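Local coordinates for putative secreted lipase (Streptomyces sp. W007, PDB 5H6B), which probably hydrolyses triacylglycerol esters as a secreted, thermostable lipase of the alpha/beta-hydrolase superfamily, at residues G40-N45 with V60-Y65; L34-F39 with F73-G78; V106-G111 with G133-N138. One frame throughout, in Å; residues are numbered along the deposited sequence.

Contact 1: residues G40-N45 with V60-Y65; sequences GNSIDN and VFSLDY. With ZN (zinc ion), chain C; ZN (zinc ion), chain B.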
loop_
_atom_site.group_PDB
_atom_site.type_symbol
_atom_site.label_atom_id
_atom_site.label_comp_id
_atom_site.label_asym_id
_atom_site.label_seq_id
_atom_site.Cartn_x
_atom_site.Cartn_y
_atom_site.Cartn_z
ATOM N N GLY A 40 -11.152 2.790 0.445
ATOM C CA GLY A 40 -10.789 2.191 1.715
ATOM C C GLY A 40 -10.576 3.254 2.769
ATOM O O GLY A 40 -10.649 4.453 2.488
ATOM N N ASN A 41 -10.279 2.803 3.981
ATOM C CA ASN A 41 -9.920 3.692 5.075
ATOM C C ASN A 41 -8.866 3.050 5.977
ATOM O O ASN A 41 -8.467 1.886 5.780
ATOM C CB ASN A 41 -11.189 4.074 5.868
ATOM C CG ASN A 41 -11.863 2.871 6.480
ATOM O OD1 ASN A 41 -11.281 2.192 7.311
ATOM N ND2 ASN A 41 -13.088 2.589 6.060
ATOM N N SER A 42 -8.456 3.818 6.983
ATOM C CA SER A 42 -7.393 3.443 7.908
ATOM C C SER A 42 -7.651 2.222 8.763
ATOM O O SER A 42 -6.685 1.661 9.307
ATOM C CB SER A 42 -7.096 4.602 8.853
ATOM O OG SER A 42 -8.210 4.827 9.675
ATOM N N ILE A 43 -8.922 1.847 8.937
ATOM C CA ILE A 43 -9.281 0.708 9.806
ATOM C C ILE A 43 -9.628 -0.550 9.012
ATOM O O ILE A 43 -9.042 -1.601 9.240
ATOM C CB ILE A 43 -10.453 1.046 10.762
ATOM C CG1 ILE A 43 -10.126 2.273 11.620
ATOM C CG2 ILE A 43 -10.825 -0.154 11.636
ATOM C CD1 ILE A 43 -8.751 2.263 12.250
ATOM N N ASP A 44 -10.573 -0.423 8.090
ATOM C CA ASP A 44 -11.191 -1.580 7.421
ATOM C C ASP A 44 -10.273 -2.350 6.501
ATOM O O ASP A 44 -10.382 -3.577 6.413
ATOM C CB ASP A 44 -12.438 -1.156 6.623
ATOM C CG ASP A 44 -13.574 -0.709 7.515
ATOM O OD1 ASP A 44 -13.688 -1.218 8.641
ATOM O OD2 ASP A 44 -14.359 0.161 7.096
ATOM N N ASN A 45 -9.376 -1.642 5.819
ATOM C CA ASN A 45 -8.409 -2.305 4.940
ATOM C C ASN A 45 -7.483 -3.216 5.765
ATOM O O ASN A 45 -6.995 -4.211 5.259
ATOM C CB ASN A 45 -7.589 -1.269 4.157
ATOM C CG ASN A 45 -7.076 -1.796 2.802
ATOM O OD1 ASN A 45 -6.600 -2.928 2.664
ATOM N ND2 ASN A 45 -7.145 -0.955 1.809
ATOM N N VAL A 60 2.590 -0.172 14.559
ATOM C CA VAL A 60 1.879 -0.032 13.272
ATOM C C VAL A 60 1.018 1.239 13.305
ATOM O O VAL A 60 0.455 1.593 14.335
ATOM C CB VAL A 60 1.016 -1.285 12.979
ATOM C CG1 VAL A 60 0.302 -1.171 11.634
ATOM C CG2 VAL A 60 1.873 -2.540 13.031
ATOM N N PHE A 61 0.962 1.943 12.186
ATOM C CA PHE A 61 0.158 3.153 12.041
ATOM C C PHE A 61 -0.542 3.099 10.696
ATOM O O PHE A 61 0.006 2.533 9.744
ATOM C CB PHE A 61 1.036 4.400 12.114
ATOM C CG PHE A 61 1.672 4.602 13.455
ATOM C CD1 PHE A 61 2.858 3.947 13.784
ATOM C CD2 PHE A 61 1.068 5.429 14.412
ATOM C CE1 PHE A 61 3.431 4.113 15.032
ATOM C CE2 PHE A 61 1.643 5.595 15.659
ATOM C CZ PHE A 61 2.826 4.940 15.967
ATOM N N SER A 62 -1.751 3.655 10.621
ATOM C CA SER A 62 -2.522 3.666 9.373
ATOM C C SER A 62 -3.243 4.985 9.220
ATOM O O SER A 62 -3.846 5.458 10.169
ATOM C CB SER A 62 -3.526 2.525 9.379
ATOM O OG SER A 62 -4.484 2.701 10.411
ATOM N N LEU A 63 -3.168 5.586 8.037
ATOM C CA LEU A 63 -3.795 6.893 7.781
ATOM C C LEU A 63 -5.006 6.792 6.890
ATOM O O LEU A 63 -5.131 5.859 6.080
ATOM C CB LEU A 63 -2.807 7.853 7.096
ATOM C CG LEU A 63 -2.677 7.868 5.553
ATOM C CD1 LEU A 63 -1.885 9.071 5.060
ATOM C CD2 LEU A 63 -2.051 6.578 5.036
ATOM N N ASP A 64 -5.848 7.816 6.987
ATOM C CA ASP A 64 -6.907 8.080 6.022
ATOM C C ASP A 64 -6.378 9.096 5.021
ATOM O O ASP A 64 -5.740 10.028 5.424
ATOM C CB ASP A 64 -8.112 8.705 6.740
ATOM C CG ASP A 64 -9.214 7.721 7.049
ATOM O OD1 ASP A 64 -9.083 6.501 6.829
ATOM O OD2 ASP A 64 -10.269 8.207 7.491
ATOM N N TYR A 65 -6.706 8.974 3.740
ATOM C CA TYR A 65 -6.195 9.897 2.706
ATOM C C TYR A 65 -7.219 9.960 1.590
ATOM O O TYR A 65 -7.906 8.979 1.372
ATOM C CB TYR A 65 -4.804 9.466 2.171
ATOM C CG TYR A 65 -4.791 8.285 1.209
ATOM C CD1 TYR A 65 -5.130 8.447 -0.133
ATOM C CD2 TYR A 65 -4.435 7.015 1.637
ATOM C CE1 TYR A 65 -5.123 7.383 -1.018
ATOM C CE2 TYR A 65 -4.427 5.942 0.758
ATOM C CZ TYR A 65 -4.770 6.131 -0.576
ATOM O OH TYR A 65 -4.779 5.085 -1.482
HETATM ZN ZN ZN C . -12.035 7.699 7.314
HETATM ZN ZN ZN B . -15.178 -0.293 9.886
HETATM O O HOH W 1 -14.672 -2.139 11.639
HETATM O O HOH W 2 -14.975 1.711 10.330
#
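Ser42 meets Ser62 of strand 59-63 and, two residues on, Asp64 through three polar links, and the strongest two use its backbone. Its N-H runs to Asp64 OD1 (Ser42 N to Asp64 OD1 2.8 Å), reaching the oxygen almost along the C-O bond. Its carbonyl takes the hydroxyl of Ser62, with Ser62 OG 2.7 Å from Ser42 O and lying 28° out of the carbonyl plane. Ser42 OG adds only a weak bond to Asp64 OD1. Ser42 CB also packs on the backbone carbon Leu63 C at 3.6 Å.

Asp64 divides its carboxylate between two tasks: OD1 holds the loop, while OD2 binds a zinc ion at 1.9 Å, with His75 as a further ligand. Gripped at both oxygens, by a backbone N-H and by the metal, the carboxylate is probably kept from turning. The loop is shaped by Asn41 OD1: its bond to Ile43 N makes an Asx turn and that to Asp44 N, at 2.8 Å, an Asx motif. With CG tucked between the backbone N and carbonyl carbon (chi1 61°), the amide curls over its own turn, and Asn41 ND2 reaches Asp44 OD2 from above the carboxylate plane. Asp44 OD1 in turn binds a second zinc, which also carries one close water and a more distant one.

Further out, Ser62 OG is also bonded to Trp17 NE1. Along the chain the loop links strand 32-35 to helix 49-54; behind strand 59-63, Leu63 packs on Phe90 of helix 80-98 and on Val35 of strand 32-35.

Contact 2: residues L34-F39 with F73-G78; sequences LVHGTF and FFHGLG. With ZN (zinc ion), chain C.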
loop_
_atom_site.group_PDB
_atom_site.type_symbol
_atom_site.label_atom_id
_atom_site.label_comp_id
_atom_site.label_asym_id
_atom_site.label_seq_id
_atom_site.Cartn_x
_atom_site.Cartn_y
_atom_site.Cartn_z
ATOM N N LEU A 34 0.642 1.889 7.144
ATOM C CA LEU A 34 -0.253 1.211 6.233
ATOM C C LEU A 34 -1.076 2.231 5.440
ATOM O O LEU A 34 -1.602 3.187 6.013
ATOM C CB LEU A 34 -1.181 0.293 7.009
ATOM C CG LEU A 34 -0.544 -0.766 7.914
ATOM C CD1 LEU A 34 -1.632 -1.654 8.506
ATOM C CD2 LEU A 34 0.485 -1.609 7.184
ATOM N N VAL A 35 -1.164 2.025 4.120
ATOM C CA VAL A 35 -1.748 2.992 3.188
ATOM C C VAL A 35 -2.806 2.273 2.360
ATOM O O VAL A 35 -2.476 1.474 1.461
ATOM C CB VAL A 35 -0.678 3.612 2.260
ATOM C CG1 VAL A 35 -1.268 4.746 1.419
ATOM C CG2 VAL A 35 0.480 4.154 3.071
ATOM N N HIS A 36 -4.076 2.543 2.680
ATOM C CA HIS A 36 -5.210 1.833 2.053
ATOM C C HIS A 36 -5.371 2.106 0.565
ATOM O O HIS A 36 -4.737 2.974 0.024
ATOM C CB HIS A 36 -6.524 2.191 2.770
ATOM C CG HIS A 36 -6.878 3.628 2.671
ATOM N ND1 HIS A 36 -7.347 4.203 1.511
ATOM C CD2 HIS A 36 -6.806 4.618 3.587
ATOM C CE1 HIS A 36 -7.545 5.494 1.720
ATOM N NE2 HIS A 36 -7.233 5.764 2.975
ATOM N N GLY A 37 -6.311 1.423 -0.056
ATOM C CA GLY A 37 -6.577 1.534 -1.475
ATOM C C GLY A 37 -7.776 2.405 -1.739
ATOM O O GLY A 37 -8.236 3.157 -0.858
ATOM N N THR A 38 -8.249 2.330 -2.973
ATOM C CA THR A 38 -9.371 3.148 -3.411
ATOM C C THR A 38 -10.611 2.666 -2.703
ATOM O O THR A 38 -10.812 1.476 -2.551
ATOM C CB THR A 38 -9.540 3.067 -4.947
ATOM O OG1 THR A 38 -8.300 3.429 -5.574
ATOM C CG2 THR A 38 -10.612 4.012 -5.425
ATOM N N PHE A 39 -11.424 3.598 -2.230
ATOM C CA PHE A 39 -12.637 3.300 -1.436
ATOM C C PHE A 39 -12.378 2.696 -0.061
ATOM O O PHE A 39 -13.301 2.159 0.533
ATOM C CB PHE A 39 -13.636 2.374 -2.160
ATOM C CG PHE A 39 -13.909 2.739 -3.588
ATOM C CD1 PHE A 39 -14.251 4.035 -3.939
ATOM C CD2 PHE A 39 -13.881 1.763 -4.578
ATOM C CE1 PHE A 39 -14.541 4.359 -5.256
ATOM C CE2 PHE A 39 -14.154 2.085 -5.903
ATOM C CZ PHE A 39 -14.488 3.390 -6.241
ATOM N N PHE A 73 -16.083 6.537 5.220
ATOM C CA PHE A 73 -15.651 5.160 4.981
ATOM C C PHE A 73 -14.871 4.908 3.682
ATOM O O PHE A 73 -13.957 4.113 3.710
ATOM C CB PHE A 73 -16.804 4.166 5.118
ATOM C CG PHE A 73 -17.501 4.238 6.445
ATOM C CD1 PHE A 73 -16.821 3.898 7.608
ATOM C CD2 PHE A 73 -18.839 4.642 6.536
ATOM C CE1 PHE A 73 -17.451 3.963 8.844
ATOM C CE2 PHE A 73 -19.477 4.722 7.766
ATOM C CZ PHE A 73 -18.783 4.374 8.922
ATOM N N PHE A 74 -15.221 5.571 2.578
ATOM C CA PHE A 74 -14.685 5.276 1.243
ATOM C C PHE A 74 -13.781 6.406 0.761
ATOM O O PHE A 74 -14.266 7.412 0.233
ATOM C CB PHE A 74 -15.814 5.060 0.239
ATOM C CG PHE A 74 -16.898 4.122 0.719
ATOM C CD1 PHE A 74 -16.636 2.770 0.899
ATOM C CD2 PHE A 74 -18.181 4.596 0.991
ATOM C CE1 PHE A 74 -17.635 1.897 1.325
ATOM C CE2 PHE A 74 -19.190 3.737 1.413
ATOM C CZ PHE A 74 -18.923 2.382 1.577
ATOM N N HIS A 75 -12.467 6.251 0.965
ATOM C CA HIS A 75 -11.498 7.314 0.648
ATOM C C HIS A 75 -10.665 6.967 -0.593
ATOM O O HIS A 75 -11.094 6.146 -1.399
ATOM C CB HIS A 75 -10.634 7.610 1.875
ATOM C CG HIS A 75 -11.419 7.719 3.140
ATOM N ND1 HIS A 75 -12.598 8.418 3.209
ATOM C CD2 HIS A 75 -11.185 7.247 4.386
ATOM C CE1 HIS A 75 -13.064 8.368 4.445
ATOM N NE2 HIS A 75 -12.226 7.662 5.178
ATOM N N GLY A 76 -9.518 7.619 -0.776
ATOM C CA GLY A 76 -8.771 7.521 -2.020
ATOM C C GLY A 76 -9.488 8.149 -3.195
ATOM O O GLY A 76 -9.294 7.721 -4.333
ATOM N N LEU A 77 -10.311 9.167 -2.930
ATOM C CA LEU A 77 -11.116 9.806 -3.964
ATOM C C LEU A 77 -10.655 11.191 -4.403
ATOM O O LEU A 77 -10.951 11.600 -5.520
ATOM C CB LEU A 77 -12.569 9.896 -3.514
ATOM C CG LEU A 77 -13.256 8.571 -3.221
ATOM C CD1 LEU A 77 -14.705 8.846 -2.863
ATOM C CD2 LEU A 77 -13.152 7.617 -4.403
ATOM N N GLY A 78 -9.947 11.911 -3.547
ATOM C CA GLY A 78 -9.390 13.196 -3.915
ATOM C C GLY A 78 -8.136 13.096 -4.783
ATOM O O GLY A 78 -7.656 11.993 -5.087
HETATM ZN ZN ZN C . -12.035 7.699 7.314
#
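Phe39 joins the loop 73-78 from a left-handed backbone conformation (phi 67°), rare for a residue with a side chain, and across the contact Gly76 adopts the same kind of phi. The two loops, one following strand 32-35 beside the probable nucleophile elbow and the other leading to helix 80-98, meet with their touching backbones nearly at right angles. Phe39 N bonds to His75 O at 2.7 Å, tilted out of the carbonyl plane. Gly76 presses so near the other loop that a CB there would fall 3.2 Å from Thr38 CA.

Phe39 O points at Phe74, receiving a CA-H...O contact and lying in the plane of the ring at its edge, 3.4 Å from Phe74 CD1. The Phe39 ring is braced differently: Thr38 CG2 sits over the centre of one face, and Leu77 CD2 comes to Phe39 CE1 at 3.6 Å, the two side chains crossing at about a right angle. Leu167 of helix 165-168 touches both Thr38 and Phe39.

His36 CG sits between the backbone N and the carbonyl carbon (chi1 63°), which turns the ring so that ND1 comes within 2.7 Å of Gly37 O in a bond lying on a carbonyl lone pair, while His36 CE1 rests 3.7 Å from His75 CB. With an alanine here, Gly37 O would probably be left without its imidazole donor, and a gap would open beside the His75 methylene and the Tyr65 ring that stacks on the imidazole.

His75 is held at two points, its carbonyl by Phe39 N and its NE2 by zinc at 2.1 Å, shared with Asp64. Since NE2 spends its lone pair on the metal, the ring's proton probably sits on ND1; the zinc thus fixes the ring and the Phe39 bond its backbone.

Contact 3: residues V106-G111 with G133-N138; sequences VGHSQG and GIAPDN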
loop_
_atom_site.group_PDB
_atom_site.type_symbol
_atom_site.label_atom_id
_atom_site.label_comp_id
_atom_site.label_asym_id
_atom_site.label_seq_id
_atom_site.Cartn_x
_atom_site.Cartn_y
_atom_site.Cartn_z
ATOM N N VAL A 106 3.642 0.035 3.920
ATOM C CA VAL A 106 2.913 -1.030 3.250
ATOM C C VAL A 106 1.615 -0.448 2.707
ATOM O O VAL A 106 0.852 0.163 3.447
ATOM C CB VAL A 106 2.592 -2.221 4.173
ATOM C CG1 VAL A 106 1.898 -3.321 3.368
ATOM C CG2 VAL A 106 3.861 -2.766 4.826
ATOM N N GLY A 107 1.363 -0.666 1.418
ATOM C CA GLY A 107 0.187 -0.127 0.768
ATOM C C GLY A 107 -0.533 -1.092 -0.157
ATOM O O GLY A 107 0.091 -1.894 -0.847
ATOM N N HIS A 108 -1.853 -0.986 -0.185
ATOM C CA HIS A 108 -2.701 -1.826 -1.025
ATOM C C HIS A 108 -3.246 -1.001 -2.168
ATOM O O HIS A 108 -3.827 0.070 -1.931
ATOM C CB HIS A 108 -3.867 -2.383 -0.194
ATOM C CG HIS A 108 -4.774 -3.305 -0.958
ATOM N ND1 HIS A 108 -6.070 -3.569 -0.570
ATOM C CD2 HIS A 108 -4.581 -3.999 -2.103
ATOM C CE1 HIS A 108 -6.622 -4.399 -1.434
ATOM N NE2 HIS A 108 -5.741 -4.670 -2.374
ATOM N N SER A 109 -3.073 -1.502 -3.402
ATOM C CA SER A 109 -3.748 -0.936 -4.580
ATOM C C SER A 109 -3.291 0.507 -4.800
ATOM O O SER A 109 -2.078 0.741 -4.793
ATOM C CB SER A 109 -5.270 -1.066 -4.427
ATOM O OG SER A 109 -5.907 -0.728 -5.633
ATOM N N GLN A 110 -4.206 1.478 -4.922
ATOM C CA GLN A 110 -3.792 2.897 -4.894
ATOM C C GLN A 110 -2.769 3.219 -3.807
ATOM O O GLN A 110 -1.850 4.010 -4.044
ATOM C CB GLN A 110 -4.974 3.856 -4.739
ATOM C CG GLN A 110 -4.587 5.340 -4.826
ATOM C CD GLN A 110 -5.767 6.302 -4.656
ATOM O OE1 GLN A 110 -6.933 5.938 -4.844
ATOM N NE2 GLN A 110 -5.459 7.533 -4.326
ATOM N N GLY A 111 -2.915 2.634 -2.624
ATOM C CA GLY A 111 -1.996 2.930 -1.526
ATOM C C GLY A 111 -0.584 2.385 -1.676
ATOM O O GLY A 111 0.320 2.823 -0.978
ATOM N N GLY A 133 4.227 -2.871 -1.742
ATOM C CA GLY A 133 3.006 -2.654 -2.487
ATOM C C GLY A 133 2.307 -3.987 -2.678
ATOM O O GLY A 133 2.922 -4.942 -3.138
ATOM N N ILE A 134 1.021 -4.040 -2.315
ATOM C CA ILE A 134 0.186 -5.200 -2.518
ATOM C C ILE A 134 -0.819 -4.781 -3.573
ATOM O O ILE A 134 -1.547 -3.813 -3.390
ATOM C CB ILE A 134 -0.557 -5.619 -1.229
ATOM C CG1 ILE A 134 0.392 -5.654 -0.033
ATOM C CG2 ILE A 134 -1.200 -6.986 -1.414
ATOM C CD1 ILE A 134 -0.289 -6.007 1.274
ATOM N N ALA A 135 -0.810 -5.497 -4.688
ATOM C CA ALA A 135 -1.583 -5.162 -5.871
ATOM C C ALA A 135 -1.524 -3.684 -6.267
ATOM O O ALA A 135 -2.542 -3.103 -6.611
ATOM C CB ALA A 135 -3.014 -5.641 -5.709
ATOM N N PRO A 136 -0.328 -3.068 -6.236
ATOM C CA PRO A 136 -0.258 -1.622 -6.497
ATOM C C PRO A 136 -0.433 -1.274 -7.985
ATOM O O PRO A 136 0.161 -1.950 -8.836
ATOM C CB PRO A 136 1.152 -1.276 -6.048
ATOM C CG PRO A 136 1.947 -2.508 -6.366
ATOM C CD PRO A 136 1.021 -3.665 -6.145
ATOM N N ASP A 137 -1.238 -0.261 -8.314
ATOM C CA ASP A 137 -1.351 0.151 -9.728
ATOM C C ASP A 137 -0.259 1.135 -10.129
ATOM O O ASP A 137 -0.527 2.299 -10.457
ATOM C CB ASP A 137 -2.754 0.647 -10.096
ATOM C CG ASP A 137 -3.233 1.853 -9.265
ATOM O OD1 ASP A 137 -2.789 2.099 -8.116
ATOM O OD2 ASP A 137 -4.114 2.541 -9.794
ATOM N N ASN A 138 0.979 0.634 -10.179
ATOM C CA ASN A 138 2.177 1.509 -10.294
ATOM C C ASN A 138 2.315 2.249 -11.634
ATOM O O ASN A 138 2.996 3.283 -11.696
ATOM C CB ASN A 138 3.465 0.741 -9.936
ATOM C CG ASN A 138 3.708 0.682 -8.427
ATOM O OD1 ASN A 138 3.660 1.711 -7.759
ATOM N ND2 ASN A 138 4.004 -0.508 -7.892
#
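The nucleophile elbow of the alpha/beta-hydrolase fold appears to be formed here by Gly107, Ser109 and Gly111 of a GxSxG sequence, packed against the end of strand 128-134 and the loop Ala135 to Pro136 that follows. Ser109 has the strained backbone expected of the nucleophile (phi 63°), and its OG bonds to His232 NE2, consistent with a catalytic triad completed by Asp200. Gly107 probably has to lack a side chain, since a CB there would clash with Gly111 O; one on Gly111 would be crowded by His108 O.

Two parallel-sheet bonds lead into the elbow. Ile134 N donates to Gly107 O at 2.8 Å, and Ser109 N, just past the strand, donates to Ile134 O at the same 2.8 Å. That carbonyl receives more: His108 CA lies 3.3 Å from Ile134 O, and the His108 ring presents its CD2 edge to it, the oxygen lying in the ring plane. The ring reaches across because its CG is anti to the backbone N (chi1 -178°); its NE2 then bonds to His232 O. Past the strand ends, CA-H...O contacts run both ways, from Ser109 CA to Ala135 O at 3.2 Å and from Pro136 CA to Ser109 O at 3.4 Å. Asp137 OD1 comes beside Gln110 CA, its OD2 being taken by Gln170.

Strands 103-108 and 128-134 are central neighbours in the sheet, flanked by 32-35 and 191-196. Val106 and Ile134, meeting through CG1 and CD1, both touch Val246 of helix 240-250, while Ala135 touches Ile235 of helix 232-237.

Overall arrangement
The three contacts step along the C-terminal ends of neighbouring strands 59-63, 32-35 and 103-108 toward the probable active site. Contact 1 is nested within the loop closed by contact 2, their centres about 8 Å apart; one zinc ion joins them through Asp64 and His75, and Tyr65 OH lies 2.6 Å from His36 O. Contact 2 approaches contact 3 (centres about 11 Å apart) through Val35 N and Val106 O, 2.8 Å from each other, and brings Gly37 against the likely nucleophile elbow. Contact 1, about 13 Å from contact 3 between centres, reaches it mainly by Tyr65, beside Gln110 and Gly111. The Asp64-His75 site and presumed catalytic serine thus lie on neighbouring loops at one end of the sheet.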